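PDB 1T3Q: quinoline 2-oxidoreductase small subunit from Pseudomonas putida, which carries two [2Fe-2S] clusters and probably relays electrons from the molybdenum site to FAD during quinoline hydroxylation. Local coordinates for residues 128-133 and 149-154. Sequence-based numbering, arbitrary orientation.
Sequences PSRDEV and TIIDAI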
ATOM      1  N   PRO A 128      -2.162  24.472 -35.561  1.00 22.13           N
ATOM      2  CA  PRO A 128      -3.465  24.197 -36.167  1.00 20.52           C
ATOM      3  C   PRO A 128      -4.482  25.223 -35.686  1.00 19.54           C
ATOM      4  O   PRO A 128      -4.308  25.816 -34.628  1.00 21.03           O
ATOM      5  CB  PRO A 128      -3.780  22.788 -35.673  1.00 21.13           C
ATOM      6  CG  PRO A 128      -3.161  22.780 -34.309  1.00 21.04           C
ATOM      7  CD  PRO A 128      -1.822  23.452 -34.551  1.00 22.19           C
ATOM      8  N   SER A 129      -5.530  25.445 -36.469  1.00 20.17           N
ATOM      9  CA  SER A 129      -6.571  26.388 -36.085  1.00 20.27           C
ATOM     10  C   SER A 129      -7.431  25.705 -35.025  1.00 21.10           C
ATOM     11  O   SER A 129      -7.398  24.483 -34.890  1.00 18.43           O
ATOM     12  CB  SER A 129      -7.438  26.740 -37.293  1.00 21.65           C
ATOM     13  OG  SER A 129      -8.226  25.628 -37.690  1.00 23.28           O
ATOM     14  N   ARG A 130      -8.200  26.481 -34.271  1.00 19.79           N
ATOM     15  CA  ARG A 130      -9.054  25.883 -33.254  1.00 20.41           C
ATOM     16  C   ARG A 130     -10.014  24.893 -33.915  1.00 19.70           C
ATOM     17  O   ARG A 130     -10.264  23.815 -33.380  1.00 21.85           O
ATOM     18  CB  ARG A 130      -9.838  26.966 -32.501  1.00 17.06           C
ATOM     19  CG  ARG A 130      -8.967  27.865 -31.634  1.00 19.07           C
ATOM     20  CD  ARG A 130      -9.802  28.884 -30.865  1.00 20.38           C
ATOM     21  NE  ARG A 130     -10.630  28.251 -29.839  1.00 21.76           N
ATOM     22  CZ  ARG A 130     -10.198  27.912 -28.630  1.00 21.53           C
ATOM     23  NH1 ARG A 130      -8.940  28.149 -28.282  1.00 21.30           N
ATOM     24  NH2 ARG A 130     -11.022  27.326 -27.769  1.00 20.35           N
ATOM     25  N   ASP A 131     -10.544  25.257 -35.082  1.00 20.99           N
ATOM     26  CA  ASP A 131     -11.472  24.385 -35.801  1.00 21.86           C
ATOM     27  C   ASP A 131     -10.817  23.077 -36.214  1.00 21.80           C
ATOM     28  O   ASP A 131     -11.437  22.018 -36.134  1.00 21.28           O
ATOM     29  CB  ASP A 131     -12.023  25.089 -37.044  1.00 23.76           C
ATOM     30  CG  ASP A 131     -13.200  25.985 -36.726  1.00 27.09           C
ATOM     31  OD1 ASP A 131     -13.598  26.783 -37.601  1.00 29.87           O
ATOM     32  OD2 ASP A 131     -13.738  25.882 -35.606  1.00 29.78           O
ATOM     33  N   GLU A 132      -9.569  23.156 -36.661  1.00 21.67           N
ATOM     34  CA  GLU A 132      -8.836  21.970 -37.074  1.00 21.69           C
ATOM     35  C   GLU A 132      -8.618  21.055 -35.870  1.00 21.26           C
ATOM     36  O   GLU A 132      -8.748  19.832 -35.974  1.00 21.09           O
ATOM     37  CB  GLU A 132      -7.492  22.378 -37.701  1.00 24.81           C
ATOM     38  CG  GLU A 132      -7.661  23.067 -39.060  1.00 30.03           C
ATOM     39  CD  GLU A 132      -6.400  23.763 -39.574  1.00 33.27           C
ATOM     40  OE1 GLU A 132      -6.415  24.196 -40.747  1.00 37.18           O
ATOM     41  OE2 GLU A 132      -5.408  23.890 -38.823  1.00 32.23           O
ATOM     42  N   VAL A 133      -8.294  21.648 -34.726  1.00 20.52           N
ATOM     43  CA  VAL A 133      -8.074  20.859 -33.523  1.00 21.20           C
ATOM     44  C   VAL A 133      -9.378  20.187 -33.089  1.00 20.82           C
ATOM     45  O   VAL A 133      -9.394  18.991 -32.800  1.00 19.66           O
ATOM     46  CB  VAL A 133      -7.522  21.722 -32.367  1.00 19.93           C
ATOM     47  CG1 VAL A 133      -7.351  20.867 -31.114  1.00 19.16           C
ATOM     48  CG2 VAL A 133      -6.167  22.318 -32.764  1.00 20.10           C
ATOM     49  N   THR A 149     -10.822  24.170 -22.944  1.00 15.89           N
ATOM     50  CA  THR A 149      -9.463  24.343 -22.457  1.00 15.72           C
ATOM     51  C   THR A 149      -8.446  23.391 -23.084  1.00 16.27           C
ATOM     52  O   THR A 149      -7.248  23.665 -23.062  1.00 17.75           O
ATOM     53  CB  THR A 149      -9.406  24.242 -20.915  1.00 16.75           C
ATOM     54  OG1 THR A 149     -10.080  23.055 -20.479  1.00 15.57           O
ATOM     55  CG2 THR A 149     -10.076  25.465 -20.286  1.00 14.99           C
ATOM     56  N   ILE A 150      -8.914  22.269 -23.624  1.00 14.85           N
ATOM     57  CA  ILE A 150      -8.014  21.332 -24.289  1.00 16.55           C
ATOM     58  C   ILE A 150      -7.635  21.979 -25.627  1.00 17.47           C
ATOM     59  O   ILE A 150      -6.481  21.893 -26.072  1.00 17.84           O
ATOM     60  CB  ILE A 150      -8.698  19.964 -24.542  1.00 15.39           C
ATOM     61  CG1 ILE A 150      -8.911  19.241 -23.211  1.00 17.05           C
ATOM     62  CG2 ILE A 150      -7.842  19.109 -25.468  1.00 16.42           C
ATOM     63  CD1 ILE A 150      -9.732  17.963 -23.322  1.00 14.86           C
ATOM     64  N   ILE A 151      -8.608  22.637 -26.256  1.00 16.72           N
ATOM     65  CA  ILE A 151      -8.362  23.316 -27.528  1.00 18.32           C
ATOM     66  C   ILE A 151      -7.378  24.454 -27.238  1.00 18.81           C
ATOM     67  O   ILE A 151      -6.437  24.689 -28.002  1.00 19.51           O
ATOM     68  CB  ILE A 151      -9.663  23.908 -28.128  1.00 17.09           C
ATOM     69  CG1 ILE A 151     -10.736  22.821 -28.251  1.00 15.88           C
ATOM     70  CG2 ILE A 151      -9.386  24.517 -29.504  1.00 16.85           C
ATOM     71  CD1 ILE A 151     -10.344  21.634 -29.112  1.00 17.05           C
ATOM     72  N   ASP A 152      -7.597  25.147 -26.124  1.00 18.69           N
ATOM     73  CA  ASP A 152      -6.721  26.246 -25.717  1.00 20.05           C
ATOM     74  C   ASP A 152      -5.289  25.746 -25.534  1.00 20.17           C
ATOM     75  O   ASP A 152      -4.338  26.370 -26.000  1.00 20.12           O
ATOM     76  CB  ASP A 152      -7.174  26.845 -24.381  1.00 19.46           C
ATOM     77  CG  ASP A 152      -8.519  27.543 -24.461  1.00 19.82           C
ATOM     78  OD1 ASP A 152      -9.070  27.850 -23.382  1.00 20.72           O
ATOM     79  OD2 ASP A 152      -9.019  27.798 -25.577  1.00 20.22           O
ATOM     80  N   ALA A 153      -5.145  24.624 -24.834  1.00 19.15           N
ATOM     81  CA  ALA A 153      -3.835  24.053 -24.557  1.00 20.06           C
ATOM     82  C   ALA A 153      -3.064  23.672 -25.817  1.00 20.71           C
ATOM     83  O   ALA A 153      -1.878  23.980 -25.937  1.00 21.01           O
ATOM     84  CB  ALA A 153      -3.972  22.831 -23.640  1.00 18.67           C
ATOM     85  N   ILE A 154      -3.740  23.011 -26.752  1.00 18.85           N
ATOM     86  CA  ILE A 154      -3.103  22.571 -27.991  1.00 20.15           C
ATOM     87  C   ILE A 154      -2.689  23.711 -28.926  1.00 19.90           C
ATOM     88  O   ILE A 154      -1.707  23.588 -29.659  1.00 20.59           O
ATOM     89  CB  ILE A 154      -4.025  21.595 -28.756  1.00 20.10           C
ATOM     90  CG1 ILE A 154      -4.272  20.354 -27.894  1.00 17.69           C
ATOM     91  CG2 ILE A 154      -3.395  21.207 -30.100  1.00 19.16           C
ATOM     92  CD1 ILE A 154      -5.366  19.443 -28.412  1.00 16.37           C
TER
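The first turn of helix 130-136 lies against helix 148-154, with Arg130 CA 6.3 Å from Ile151 CA. Both belong to the helical [2Fe-2S] binding domain characteristic of molybdenum hydroxylases of the xanthine oxidase family, and the contact joins two of its helices through a salt bridge beside a buried apolar patch.

Arg130 reaches across the gap and lays its guanidinium over Ile151. The methyl CG2 of Ile151 sits over the centre of one guanidinium face, 3.6 Å from Arg130 CZ. The chain is extended at chi2 and bends at chi3 (68°), which turns the group toward Asp152. There Arg130 NH1 donates to Asp152 OD2 at 2.7 Å, nearly along the C-O axis of the carboxylate and close to the guanidinium plane. Arg130 NH2 gives Asp152 OD2 a second, weak bond at 3.0 Å. One carboxylate oxygen thus takes both, with the two planes 48° apart. NH2 also forms a salt bridge to Asp721 of the large subunit, so the arginine is shared between two acidic partners and links the two helices to the neighbouring chain.

Ser129 is the N-cap of helix 130-136. Ser129 OG accepts from Glu132 N, and Glu132 OE2 accepts from Ser129 N, which makes a capping box.

Beside the ion pair the surfaces are apolar and buried. Pro128 borders Ile154 loosely. Pro128 also rests on Ile121 and Leu122 of helix 111-124, and Ile154 on Ala118 of the same helix. A bound [2Fe-2S] cluster lies about 12 Å from the Ile154 side chain. Val133 points CG1 anti to its own N (chi1 178°), which carries that methyl onto two isoleucine tips: Val133 CG1 is 3.7 Å from Ile151 CD1 and 3.6 Å from Ile154 CD1.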